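Local structure of type-2Ba cytolytic delta-endotoxin (Bacillus thuringiensis serovar israelensis, 2RCI) at residues N9-Y15 with Y136-I142; L54-T60 with T188-A192; K82-R86 with W99-V103; L91-S95 with N144-G148. The protein probably kills the larvae of dipteran insects by making pores in the epithelial cell membrane of the midgut. All blocks are in the same frame, centred on the assembly; numbering follows the deposited sequence. Where two conformers were deposited one is given.

In the fold
The four contacts tie together a Cyt-family fold in which a beta-sheet lies between two layers of helices. Contacts 1 and 2 join strands of the same mixed sheet, their centres about 17 Å apart. Contact 3 belongs to the helical layer formed by 74-89 and 96-110, with its centre about 13 Å from that of contact 1; Phe-140 CZ reaches Val-102 CA at 3.9 Å. Contact 4 is a loop junction beside this layer, its centre about 15 Å from that of contact 2. It is linked to contact 3 through a probable hydrogen bond, Trp-99 NE1 to Ile-93 O at 2.8 Å, and to contact 1 through Tyr-15 OH and Ser-95 OG at 2.9 Å.

Contact 1 (N9-Y15 with Y136-I142); sequences NFNEIFY and YKILFSI
Phe-10 lays its ring flat against Leu-139, just ahead of a parallel strand pair in which 11-15 runs beside 136-142 in the mixed sheet of the Cyt fold. CD1 of the leucine stands 4.0 Å from the Phe-10 ring centroid and only 6° off the ring normal, a CH-pi contact over the face. Leu-139 has CG anti to the backbone N (chi1 -169°), which carries this methyl over the centre of the ring. Asn-11 and Ile-13 each bond to the residues flanking their partners, as in parallel pairing: Asn-11 N gives to Lys-137 O and Asn-11 O receives Leu-139 N; Ile-13 does the same with Leu-139 O and Ser-141 N. Glu-12 and Phe-14 turn to the face that carries Leu-139 and Ser-141, which helix 21-31 covers. Ile-13 turns the other way, toward helix 96-110, and lies alongside Phe-140, both pointing the same way, with CB and CG2 each 3.8 Å from the ring atom CD1. Its own CD1 continues to Ile-138 CG2 at 3.5 Å. The Tyr-15 hydroxyl reaches Ser-95 outside the pair, while its backbone N bonds to Ser-141 O at 2.8 Å, the donor lying nearly along the C=O axis.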
loop_
_atom_site.group_PDB
_atom_site.type_symbol
_atom_site.label_atom_id
_atom_site.label_comp_id
_atom_site.label_asym_id
_atom_site.label_seq_id
_atom_site.Cartn_x
_atom_site.Cartn_y
_atom_site.Cartn_z
ATOM N N ASN A 9 1.778 4.169 -10.986
ATOM C CA ASN A 9 2.337 4.842 -9.818
ATOM C C ASN A 9 2.278 4.005 -8.525
ATOM O O ASN A 9 2.550 4.510 -7.438
ATOM C CB ASN A 9 1.718 6.227 -9.662
ATOM C CG ASN A 9 2.194 7.206 -10.748
ATOM O OD1 ASN A 9 1.382 7.843 -11.400
ATOM N ND2 ASN A 9 3.513 7.313 -10.941
ATOM N N PHE A 10 1.920 2.731 -8.664
ATOM C CA PHE A 10 1.792 1.816 -7.525
ATOM C C PHE A 10 2.850 0.725 -7.659
ATOM O O PHE A 10 3.196 0.345 -8.776
ATOM C CB PHE A 10 0.425 1.091 -7.512
ATOM C CG PHE A 10 -0.760 1.989 -7.276
ATOM C CD1 PHE A 10 -1.222 2.250 -5.976
ATOM C CD2 PHE A 10 -1.444 2.533 -8.352
ATOM C CE1 PHE A 10 -2.324 3.072 -5.755
ATOM C CE2 PHE A 10 -2.557 3.369 -8.146
ATOM C CZ PHE A 10 -3.001 3.631 -6.847
ATOM N N ASN A 11 3.341 0.218 -6.526
ATOM C CA ASN A 11 4.081 -1.044 -6.517
ATOM C C ASN A 11 3.006 -2.137 -6.546
ATOM O O ASN A 11 2.293 -2.344 -5.570
ATOM C CB ASN A 11 4.966 -1.186 -5.269
ATOM C CG ASN A 11 6.040 -2.276 -5.428
ATOM O OD1 ASN A 11 5.942 -3.094 -6.323
ATOM N ND2 ASN A 11 7.115 -2.217 -4.615
ATOM N N GLU A 12 2.873 -2.797 -7.688
ATOM C CA GLU A 12 1.752 -3.720 -7.878
ATOM C C GLU A 12 2.119 -5.120 -7.431
ATOM O O GLU A 12 3.168 -5.663 -7.809
ATOM C CB GLU A 12 1.318 -3.725 -9.333
ATOM C CG GLU A 12 0.782 -2.357 -9.851
ATOM C CD GLU A 12 0.600 -2.357 -11.362
ATOM O OE1 GLU A 12 0.688 -3.443 -11.958
ATOM O OE2 GLU A 12 0.335 -1.286 -11.946
ATOM N N ILE A 13 1.243 -5.725 -6.634
ATOM C CA ILE A 13 1.490 -7.067 -6.118
ATOM C C ILE A 13 0.239 -7.913 -6.396
ATOM O O ILE A 13 -0.837 -7.685 -5.815
ATOM C CB ILE A 13 1.858 -7.030 -4.620
ATOM C CG1 ILE A 13 3.177 -6.280 -4.421
ATOM C CG2 ILE A 13 1.967 -8.446 -4.011
ATOM C CD1 ILE A 13 3.151 -5.442 -3.224
ATOM N N PHE A 14 0.394 -8.869 -7.306
ATOM C CA PHE A 14 -0.716 -9.673 -7.764
ATOM C C PHE A 14 -0.627 -10.967 -6.974
ATOM O O PHE A 14 0.431 -11.627 -6.952
ATOM C CB PHE A 14 -0.622 -9.946 -9.283
ATOM C CG PHE A 14 -0.811 -8.721 -10.173
ATOM C CD1 PHE A 14 -1.962 -8.566 -10.921
ATOM C CD2 PHE A 14 0.216 -7.784 -10.331
ATOM C CE1 PHE A 14 -2.140 -7.453 -11.775
ATOM C CE2 PHE A 14 0.055 -6.658 -11.166
ATOM C CZ PHE A 14 -1.128 -6.502 -11.884
ATOM N N TYR A 15 -1.684 -11.279 -6.243
ATOM C CA TYR A 15 -1.821 -12.592 -5.648
ATOM C C TYR A 15 -3.142 -13.163 -6.171
ATOM O O TYR A 15 -4.157 -13.169 -5.481
ATOM C CB TYR A 15 -1.768 -12.499 -4.121
ATOM C CG TYR A 15 -1.533 -13.828 -3.451
ATOM C CD1 TYR A 15 -0.237 -14.258 -3.156
ATOM C CD2 TYR A 15 -2.610 -14.648 -3.074
ATOM C CE1 TYR A 15 -0.014 -15.491 -2.529
ATOM C CE2 TYR A 15 -2.386 -15.886 -2.456
ATOM C CZ TYR A 15 -1.103 -16.305 -2.191
ATOM O OH TYR A 15 -0.870 -17.546 -1.565
ATOM N N TYR A 136 4.684 6.570 -0.733
ATOM C CA TYR A 136 4.965 5.209 -1.170
ATOM C C TYR A 136 3.606 4.563 -1.406
ATOM O O TYR A 136 2.709 4.637 -0.540
ATOM C CB TYR A 136 5.719 4.440 -0.090
ATOM C CG TYR A 136 6.360 3.168 -0.620
ATOM C CD1 TYR A 136 7.717 3.121 -0.942
ATOM C CD2 TYR A 136 5.594 2.013 -0.820
ATOM C CE1 TYR A 136 8.292 1.952 -1.458
ATOM C CE2 TYR A 136 6.152 0.853 -1.313
ATOM C CZ TYR A 136 7.503 0.820 -1.628
ATOM O OH TYR A 136 8.041 -0.342 -2.125
ATOM N N LYS A 137 3.467 3.942 -2.572
ATOM C CA LYS A 137 2.163 3.408 -3.004
ATOM C C LYS A 137 2.257 1.968 -3.423
ATOM O O LYS A 137 3.163 1.590 -4.171
ATOM C CB LYS A 137 1.571 4.226 -4.143
ATOM C CG LYS A 137 1.208 5.655 -3.708
ATOM C CD LYS A 137 0.623 6.466 -4.871
ATOM C CE LYS A 137 1.642 6.787 -6.012
ATOM N NZ LYS A 137 3.012 7.213 -5.608
ATOM N N ILE A 138 1.305 1.180 -2.924
ATOM C CA ILE A 138 1.257 -0.263 -3.166
ATOM C C ILE A 138 -0.159 -0.592 -3.644
ATOM O O ILE A 138 -1.124 0.056 -3.214
ATOM C CB ILE A 138 1.482 -1.052 -1.869
ATOM C CG1 ILE A 138 2.845 -0.710 -1.233
ATOM C CG2 ILE A 138 1.384 -2.567 -2.136
ATOM C CD1 ILE A 138 2.973 -1.209 0.232
ATOM N N LEU A 139 -0.293 -1.564 -4.537
ATOM C CA LEU A 139 -1.647 -2.026 -4.925
ATOM C C LEU A 139 -1.670 -3.542 -4.970
ATOM O O LEU A 139 -0.992 -4.171 -5.814
ATOM C CB LEU A 139 -2.114 -1.421 -6.256
ATOM C CG LEU A 139 -3.599 -1.619 -6.649
ATOM C CD1 LEU A 139 -4.090 -0.523 -7.582
ATOM C CD2 LEU A 139 -3.889 -3.025 -7.214
ATOM N N PHE A 140 -2.453 -4.130 -4.065
ATOM C CA PHE A 140 -2.651 -5.573 -4.054
ATOM C C PHE A 140 -3.905 -5.991 -4.808
ATOM O O PHE A 140 -4.985 -5.394 -4.600
ATOM C CB PHE A 140 -2.838 -6.100 -2.624
ATOM C CG PHE A 140 -1.668 -5.882 -1.726
ATOM C CD1 PHE A 140 -0.597 -6.773 -1.734
ATOM C CD2 PHE A 140 -1.662 -4.813 -0.825
ATOM C CE1 PHE A 140 0.523 -6.569 -0.888
ATOM C CE2 PHE A 140 -0.565 -4.604 0.041
ATOM C CZ PHE A 140 0.524 -5.499 0.016
ATOM N N SER A 141 -3.760 -6.982 -5.689
ATOM C CA SER A 141 -4.913 -7.695 -6.237
ATOM C C SER A 141 -4.911 -9.085 -5.609
ATOM O O SER A 141 -3.872 -9.738 -5.531
ATOM C CB SER A 141 -4.848 -7.779 -7.761
ATOM O OG SER A 141 -4.833 -6.484 -8.354
ATOM N N ILE A 142 -6.072 -9.533 -5.146
ATOM C CA ILE A 142 -6.084 -10.711 -4.319
ATOM C C ILE A 142 -7.251 -11.593 -4.716
ATOM O O ILE A 142 -8.398 -11.147 -4.751
ATOM C CB ILE A 142 -6.232 -10.329 -2.820
ATOM C CG1 ILE A 142 -5.235 -9.218 -2.463
ATOM C CG2 ILE A 142 -6.066 -11.594 -1.925
ATOM C CD1 ILE A 142 -5.658 -8.380 -1.221
#

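Contact 2 (L54-T60 with T188-A192); sequences LPNAGVT and TVVQA
Strands 57-60 and 188-192 run antiparallel, their short axes 4.5 Å apart at 151°, with Gly-58 and Val-190 as the hydrogen-bonded pair flanked by the non-hydrogen-bonded pairs Ala-57 with Gln-191 and Val-59 with Val-189. Gly-58 and Val-190 exchange two bonds, and further backbone bonds run from Thr-60 N to Thr-188 O and from Ala-192 N to Asn-56 O. Gln-191 reaches past the start of strand 57-60 to the loop before it: its NE2 gives to Pro-55 O at 2.9 Å, in the carbonyl plane on a lone pair, with the oxygen 10° from the amide plane. The glutamine chain is extended, CG anti to the backbone N (chi1 -179°), which carries the amide out to the proline carbonyl. Its OE1 accepts from Gln-23 and Arg-26 of helix 21-31, so both ends of the amide are engaged. This pairing places 57-64 beside the long strand 177-192 in the mixed sheet of the Cyt fold, and the face of Ala-57, Val-189 and Gln-191 is the one met by helix 21-31. There Val-189 CG2 lies 4.0 Å from both Leu-54 CD1 and Ala-57 CB, the leucine crossing the valine at about a right angle. On the face of Val-190, Thr-60 brings CG2 to 3.9 Å from both Val-190 methyls, while its OG1 bonds to Leu-89 O at the end of helix 74-89.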
loop_
_atom_site.group_PDB
_atom_site.type_symbol
_atom_site.label_atom_id
_atom_site.label_comp_id
_atom_site.label_asym_id
_atom_site.label_seq_id
_atom_site.Cartn_x
_atom_site.Cartn_y
_atom_site.Cartn_z
ATOM N N LEU A 54 -17.716 1.158 -9.683
ATOM C CA LEU A 54 -17.436 -0.191 -10.180
ATOM C C LEU A 54 -18.667 -1.084 -10.135
ATOM O O LEU A 54 -19.381 -1.083 -9.129
ATOM C CB LEU A 54 -16.299 -0.842 -9.394
ATOM C CG LEU A 54 -14.885 -0.287 -9.574
ATOM C CD1 LEU A 54 -14.029 -0.929 -8.473
ATOM C CD2 LEU A 54 -14.296 -0.600 -10.968
ATOM N N PRO A 55 -18.912 -1.862 -11.216
ATOM C CA PRO A 55 -20.053 -2.780 -11.194
ATOM C C PRO A 55 -19.835 -3.971 -10.265
ATOM O O PRO A 55 -18.681 -4.405 -10.066
ATOM C CB PRO A 55 -20.139 -3.268 -12.650
ATOM C CG PRO A 55 -18.767 -3.143 -13.185
ATOM C CD PRO A 55 -18.171 -1.928 -12.493
ATOM N N ASN A 56 -20.923 -4.502 -9.704
ATOM C CA ASN A 56 -20.849 -5.739 -8.914
ATOM C C ASN A 56 -19.770 -5.666 -7.818
ATOM O O ASN A 56 -19.029 -6.618 -7.613
ATOM C CB ASN A 56 -20.546 -6.923 -9.841
ATOM C CG ASN A 56 -21.530 -7.025 -11.005
ATOM O OD1 ASN A 56 -21.152 -6.884 -12.168
ATOM N ND2 ASN A 56 -22.798 -7.255 -10.685
ATOM N N ALA A 57 -19.670 -4.518 -7.157
ATOM C CA ALA A 57 -18.551 -4.268 -6.265
ATOM C C ALA A 57 -19.009 -3.683 -4.935
ATOM O O ALA A 57 -20.086 -3.080 -4.857
ATOM C CB ALA A 57 -17.522 -3.361 -6.951
ATOM N N GLY A 58 -18.198 -3.862 -3.896
ATOM C CA GLY A 58 -18.463 -3.215 -2.612
ATOM C C GLY A 58 -17.170 -2.940 -1.869
ATOM O O GLY A 58 -16.174 -3.655 -2.051
ATOM N N VAL A 59 -17.211 -1.952 -0.979
ATOM C CA VAL A 59 -16.035 -1.594 -0.197
ATOM C C VAL A 59 -16.122 -2.309 1.147
ATOM O O VAL A 59 -17.116 -2.170 1.869
ATOM C CB VAL A 59 -15.892 -0.056 -0.033
ATOM C CG1 VAL A 59 -14.720 0.321 0.897
ATOM C CG2 VAL A 59 -15.752 0.621 -1.407
ATOM N N THR A 60 -15.084 -3.066 1.476
ATOM C CA THR A 60 -15.040 -3.857 2.715
ATOM C C THR A 60 -14.182 -3.257 3.846
ATOM O O THR A 60 -14.097 -3.821 4.963
ATOM C CB THR A 60 -14.528 -5.255 2.424
ATOM O OG1 THR A 60 -13.238 -5.168 1.793
ATOM C CG2 THR A 60 -15.514 -5.974 1.461
ATOM N N THR A 188 -10.349 -1.345 0.645
ATOM C CA THR A 188 -10.465 -2.643 -0.003
ATOM C C THR A 188 -11.794 -2.659 -0.721
ATOM O O THR A 188 -12.834 -2.388 -0.102
ATOM C CB THR A 188 -10.442 -3.804 1.006
ATOM O OG1 THR A 188 -9.273 -3.695 1.833
ATOM C CG2 THR A 188 -10.409 -5.107 0.277
ATOM N N VAL A 189 -11.750 -2.956 -2.020
ATOM C CA VAL A 189 -12.966 -3.150 -2.805
ATOM C C VAL A 189 -13.004 -4.589 -3.340
ATOM O O VAL A 189 -11.999 -5.104 -3.868
ATOM C CB VAL A 189 -13.091 -2.082 -3.946
ATOM C CG1 VAL A 189 -11.932 -2.203 -4.926
ATOM C CG2 VAL A 189 -14.442 -2.250 -4.714
ATOM N N VAL A 190 -14.141 -5.254 -3.166
ATOM C CA VAL A 190 -14.313 -6.572 -3.753
ATOM C C VAL A 190 -15.262 -6.454 -4.949
ATOM O O VAL A 190 -16.248 -5.703 -4.899
ATOM C CB VAL A 190 -14.807 -7.617 -2.729
ATOM C CG1 VAL A 190 -13.783 -7.772 -1.597
ATOM C CG2 VAL A 190 -16.207 -7.236 -2.143
ATOM N N GLN A 191 -14.927 -7.148 -6.032
ATOM C CA GLN A 191 -15.784 -7.208 -7.214
ATOM C C GLN A 191 -16.005 -8.676 -7.566
ATOM O O GLN A 191 -15.059 -9.502 -7.454
ATOM C CB GLN A 191 -15.144 -6.480 -8.408
ATOM C CG GLN A 191 -15.999 -6.477 -9.709
ATOM C CD GLN A 191 -15.337 -5.668 -10.819
ATOM O OE1 GLN A 191 -14.275 -6.039 -11.324
ATOM N NE2 GLN A 191 -15.967 -4.559 -11.209
ATOM N N ALA A 192 -17.243 -9.014 -7.939
ATOM C CA ALA A 192 -17.530 -10.362 -8.449
ATOM C C ALA A 192 -16.516 -10.726 -9.540
ATOM O O ALA A 192 -16.157 -9.906 -10.385
ATOM C CB ALA A 192 -18.979 -10.478 -8.993
#

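Contact 3 (K82-R86 with W99-V103); sequences KEIIR and WNSVV
The guanidinium of Arg-86 lies over one face of the Trp-99 indole, their planes 24° apart. Arg-86 CZ stands 4.5 Å from the centroid of the six-membered ring and 13° off its normal, the geometry of a cation-pi stack; NH1 is displaced toward the rim. Glu-83, one turn earlier, fixes the rotation of this flat group through a side-on salt bridge: NE donates to OE1 at 3.0 Å and NH2 to OE2 at 3.1 Å. The carboxylate would also temper the positive charge held above the indole. The aliphatic root of the arginine takes part as well, CB lying 3.8 Å from Trp-99 CH2. The contact joins helices 74-89 and 96-110 within one helical layer of the Cyt alpha/beta fold, their short axes at 127°. Lys-82 slants across the indole, with CE 3.7 Å from Trp-99 CE3. Its extended chain also runs past Val-103, whose CG2 is 3.6 Å from Lys-82 CD. Toward the sheet, Ile-85 and Val-102 point past one another from their two helices, Ile-85 CD1 meeting Val-102 CG1 at 4.0 Å. Ile-85 also rests on Met-184 and Leu-154 of the strands beneath.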
loop_
_atom_site.group_PDB
_atom_site.type_symbol
_atom_site.label_atom_id
_atom_site.label_comp_id
_atom_site.label_asym_id
_atom_site.label_seq_id
_atom_site.Cartn_x
_atom_site.Cartn_y
_atom_site.Cartn_z
ATOM N N LYS A 82 0.968 -4.324 9.427
ATOM C CA LYS A 82 0.371 -5.611 9.038
ATOM C C LYS A 82 -0.995 -5.803 9.709
ATOM O O LYS A 82 -1.961 -6.225 9.080
ATOM C CB LYS A 82 1.285 -6.781 9.422
ATOM C CG LYS A 82 0.764 -8.169 8.979
ATOM C CD LYS A 82 1.498 -9.301 9.675
ATOM C CE LYS A 82 1.077 -10.682 9.052
ATOM N NZ LYS A 82 1.695 -11.827 9.786
ATOM N N GLU A 83 -1.076 -5.477 10.991
ATOM C CA GLU A 83 -2.335 -5.634 11.709
ATOM C C GLU A 83 -3.388 -4.654 11.189
ATOM O O GLU A 83 -4.567 -4.999 11.098
ATOM C CB GLU A 83 -2.144 -5.499 13.226
ATOM C CG GLU A 83 -1.359 -6.697 13.843
ATOM C CD GLU A 83 -1.849 -8.079 13.353
ATOM O OE1 GLU A 83 -3.053 -8.373 13.490
ATOM O OE2 GLU A 83 -1.039 -8.856 12.810
ATOM N N ILE A 84 -2.949 -3.455 10.818
ATOM C CA ILE A 84 -3.899 -2.475 10.266
ATOM C C ILE A 84 -4.452 -2.998 8.923
ATOM O O ILE A 84 -5.669 -2.956 8.685
ATOM C CB ILE A 84 -3.272 -1.091 10.091
ATOM C CG1 ILE A 84 -2.961 -0.488 11.457
ATOM C CG2 ILE A 84 -4.238 -0.131 9.343
ATOM C CD1 ILE A 84 -2.052 0.752 11.389
ATOM N N ILE A 85 -3.560 -3.520 8.083
ATOM C CA ILE A 85 -3.968 -4.116 6.807
ATOM C C ILE A 85 -4.947 -5.277 7.017
ATOM O O ILE A 85 -5.960 -5.374 6.311
ATOM C CB ILE A 85 -2.756 -4.494 5.932
ATOM C CG1 ILE A 85 -2.005 -3.199 5.514
ATOM C CG2 ILE A 85 -3.216 -5.330 4.701
ATOM C CD1 ILE A 85 -0.684 -3.434 4.846
ATOM N N ARG A 86 -4.657 -6.158 7.982
ATOM C CA ARG A 86 -5.619 -7.201 8.377
ATOM C C ARG A 86 -7.042 -6.614 8.611
ATOM O O ARG A 86 -8.041 -7.128 8.075
ATOM C CB ARG A 86 -5.133 -7.963 9.614
ATOM C CG ARG A 86 -5.935 -9.279 9.897
ATOM C CD ARG A 86 -5.392 -10.015 11.105
ATOM N NE ARG A 86 -3.930 -10.079 11.167
ATOM C CZ ARG A 86 -3.187 -11.070 10.676
ATOM N NH1 ARG A 86 -3.760 -12.102 10.056
ATOM N NH2 ARG A 86 -1.866 -11.019 10.792
ATOM N N TRP A 99 0.065 -13.496 3.196
ATOM C CA TRP A 99 0.562 -12.598 4.247
ATOM C C TRP A 99 2.087 -12.323 4.103
ATOM O O TRP A 99 2.551 -11.235 4.456
ATOM C CB TRP A 99 0.115 -13.054 5.628
ATOM C CG TRP A 99 -1.302 -12.699 5.844
ATOM C CD1 TRP A 99 -2.394 -13.533 5.823
ATOM C CD2 TRP A 99 -1.796 -11.380 6.046
ATOM N NE1 TRP A 99 -3.549 -12.791 6.036
ATOM C CE2 TRP A 99 -3.201 -11.464 6.155
ATOM C CE3 TRP A 99 -1.172 -10.116 6.144
ATOM C CZ2 TRP A 99 -4.010 -10.332 6.363
ATOM C CZ3 TRP A 99 -1.977 -8.986 6.326
ATOM C CH2 TRP A 99 -3.386 -9.107 6.446
ATOM N N ASN A 100 2.846 -13.297 3.573
ATOM C CA ASN A 100 4.248 -13.086 3.212
ATOM C C ASN A 100 4.426 -11.966 2.168
ATOM O O ASN A 100 5.321 -11.097 2.309
ATOM C CB ASN A 100 4.874 -14.387 2.690
ATOM C CG ASN A 100 6.320 -14.546 3.099
ATOM O OD1 ASN A 100 7.186 -14.745 2.256
ATOM N ND2 ASN A 100 6.586 -14.469 4.394
ATOM N N SER A 101 3.597 -12.012 1.126
ATOM C CA SER A 101 3.537 -10.969 0.098
ATOM C C SER A 101 3.261 -9.613 0.717
ATOM O O SER A 101 3.938 -8.611 0.398
ATOM C CB SER A 101 2.465 -11.296 -0.959
ATOM O OG SER A 101 2.930 -12.333 -1.803
ATOM N N VAL A 102 2.297 -9.576 1.626
ATOM C CA VAL A 102 1.943 -8.309 2.286
ATOM C C VAL A 102 3.128 -7.779 3.106
ATOM O O VAL A 102 3.525 -6.613 2.972
ATOM C CB VAL A 102 0.687 -8.443 3.192
ATOM C CG1 VAL A 102 0.441 -7.126 3.922
ATOM C CG2 VAL A 102 -0.556 -8.880 2.405
ATOM N N VAL A 103 3.706 -8.637 3.944
ATOM C CA VAL A 103 4.772 -8.196 4.862
ATOM C C VAL A 103 6.028 -7.777 4.103
ATOM O O VAL A 103 6.686 -6.801 4.485
ATOM C CB VAL A 103 5.047 -9.242 5.972
ATOM C CG1 VAL A 103 6.335 -8.899 6.778
ATOM C CG2 VAL A 103 3.803 -9.295 6.937
#

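Contact 4 (L91-S95 with N144-G148); sequences LVINS and NEDTG
Two loops meet here at the edge of the Cyt fold: 91-95, which joins helices 74-89 and 96-110, and 144-148, the turn between strands 132-142 and 150-162. Asp-146 carries the junction. Its OD2 accepts the backbone N of Asn-94 at 2.8 Å over a nearly straight path (167° at the hydrogen), the donor arriving on the anti side of the carboxylate and 25° out of its plane. The aspartate is presented by an Asx turn, in which Asn-144 OD1 accepts Asp-146 N from above its carbonyl plane. Asn-144 CG sits between the backbone N and the carbonyl carbon (chi1 83°), which brings OD1 back over the turn. Beside the Asn-94 bond, Ile-93 and Asp-146 run past one another from their two loops, Ile-93 CD1 lying 3.9 Å from Asp-146 CB and 4.0 Å from Thr-147 CG2. The other branch, CG2, comes within 3.9 Å of Asn-144 ND2. Ser-95, the partner of Tyr-15, is the N-cap of helix 96-110, its OG capping Phe-98 N. Two waters complete the junction. One gives a hydrogen bond to Val-92 O and another to Asp-146 O, joining the two backbones. The second water accepts from Asn-144 ND2 and, weakly, from Ser-95 N, and donates to Glu-145 OE2 and, at 2.7 Å, to Asp-146 OD2.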
loop_
_atom_site.group_PDB
_atom_site.type_symbol
_atom_site.label_atom_id
_atom_site.label_comp_id
_atom_site.label_asym_id
_atom_site.label_seq_id
_atom_site.Cartn_x
_atom_site.Cartn_y
_atom_site.Cartn_z
ATOM N N LEU A 91 -11.775 -9.045 5.034
ATOM C CA LEU A 91 -11.871 -10.421 4.568
ATOM C C LEU A 91 -10.792 -11.118 5.366
ATOM O O LEU A 91 -9.755 -10.521 5.628
ATOM C CB LEU A 91 -11.485 -10.542 3.086
ATOM C CG LEU A 91 -12.311 -9.765 2.072
ATOM C CD1 LEU A 91 -11.517 -9.644 0.780
ATOM C CD2 LEU A 91 -13.595 -10.491 1.855
ATOM N N VAL A 92 -11.019 -12.373 5.724
ATOM C CA VAL A 92 -9.984 -13.195 6.382
ATOM C C VAL A 92 -9.272 -14.072 5.349
ATOM O O VAL A 92 -9.880 -14.992 4.766
ATOM C CB VAL A 92 -10.594 -14.065 7.481
ATOM C CG1 VAL A 92 -9.587 -15.105 8.023
ATOM C CG2 VAL A 92 -11.142 -13.181 8.606
ATOM N N ILE A 93 -7.996 -13.773 5.104
ATOM C CA ILE A 93 -7.185 -14.579 4.196
ATOM C C ILE A 93 -6.229 -15.415 5.056
ATOM O O ILE A 93 -5.354 -14.874 5.745
ATOM C CB ILE A 93 -6.355 -13.742 3.180
ATOM C CG1 ILE A 93 -7.186 -12.630 2.492
ATOM C CG2 ILE A 93 -5.628 -14.677 2.154
ATOM C CD1 ILE A 93 -8.485 -13.081 1.842
ATOM N N ASN A 94 -6.426 -16.722 5.019
ATOM C CA ASN A 94 -5.681 -17.674 5.849
ATOM C C ASN A 94 -4.249 -17.950 5.345
ATOM O O ASN A 94 -3.376 -18.313 6.144
ATOM C CB ASN A 94 -6.498 -18.982 6.026
ATOM C CG ASN A 94 -7.753 -18.783 6.885
ATOM O OD1 ASN A 94 -8.895 -18.940 6.418
ATOM N ND2 ASN A 94 -7.549 -18.382 8.119
ATOM N N SER A 95 -4.008 -17.743 4.043
ATOM C CA SER A 95 -2.739 -18.071 3.382
ATOM C C SER A 95 -1.511 -17.354 3.962
ATOM O O SER A 95 -1.421 -16.135 3.964
ATOM C CB SER A 95 -2.804 -17.813 1.877
ATOM O OG SER A 95 -1.500 -17.896 1.293
ATOM N N ASN A 144 -8.155 -15.892 -4.124
ATOM C CA ASN A 144 -7.828 -17.271 -3.752
ATOM C C ASN A 144 -9.048 -17.901 -3.071
ATOM O O ASN A 144 -10.141 -17.354 -3.138
ATOM C CB ASN A 144 -6.526 -17.335 -2.913
ATOM C CG ASN A 144 -6.731 -17.044 -1.423
ATOM O OD1 ASN A 144 -7.780 -16.522 -0.997
ATOM N ND2 ASN A 144 -5.701 -17.370 -0.624
ATOM N N GLU A 145 -8.864 -19.041 -2.411
ATOM C CA GLU A 145 -10.005 -19.735 -1.794
ATOM C C GLU A 145 -10.802 -18.869 -0.801
ATOM O O GLU A 145 -12.026 -19.010 -0.691
ATOM C CB GLU A 145 -9.561 -21.045 -1.144
ATOM C CG GLU A 145 -8.563 -20.877 -0.001
ATOM C CD GLU A 145 -7.090 -20.856 -0.407
ATOM O OE1 GLU A 145 -6.748 -20.747 -1.625
ATOM O OE2 GLU A 145 -6.276 -20.963 0.544
ATOM N N ASP A 146 -10.114 -17.971 -0.103
ATOM C CA ASP A 146 -10.722 -17.127 0.914
ATOM C C ASP A 146 -11.360 -15.857 0.359
ATOM O O ASP A 146 -11.951 -15.089 1.111
ATOM C CB ASP A 146 -9.760 -16.797 2.053
ATOM C CG ASP A 146 -9.469 -18.003 2.927
ATOM O OD1 ASP A 146 -10.359 -18.881 3.067
ATOM O OD2 ASP A 146 -8.359 -18.076 3.482
ATOM N N THR A 147 -11.273 -15.664 -0.952
ATOM C CA THR A 147 -12.055 -14.558 -1.569
ATOM C C THR A 147 -13.292 -15.082 -2.302
ATOM O O THR A 147 -14.051 -14.294 -2.886
ATOM C CB THR A 147 -11.230 -13.688 -2.545
ATOM O OG1 THR A 147 -10.870 -14.458 -3.718
ATOM C CG2 THR A 147 -9.985 -13.127 -1.863
ATOM N N GLY A 148 -13.467 -16.412 -2.287
ATOM C CA GLY A 148 -14.611 -17.052 -2.964
ATOM C C GLY A 148 -14.893 -16.547 -4.378
ATOM O O GLY A 148 -14.008 -16.532 -5.261
HETATM O O HOH W 1 -12.612 -13.869 3.591
HETATM O O HOH W 2 -6.148 -18.331 2.042
#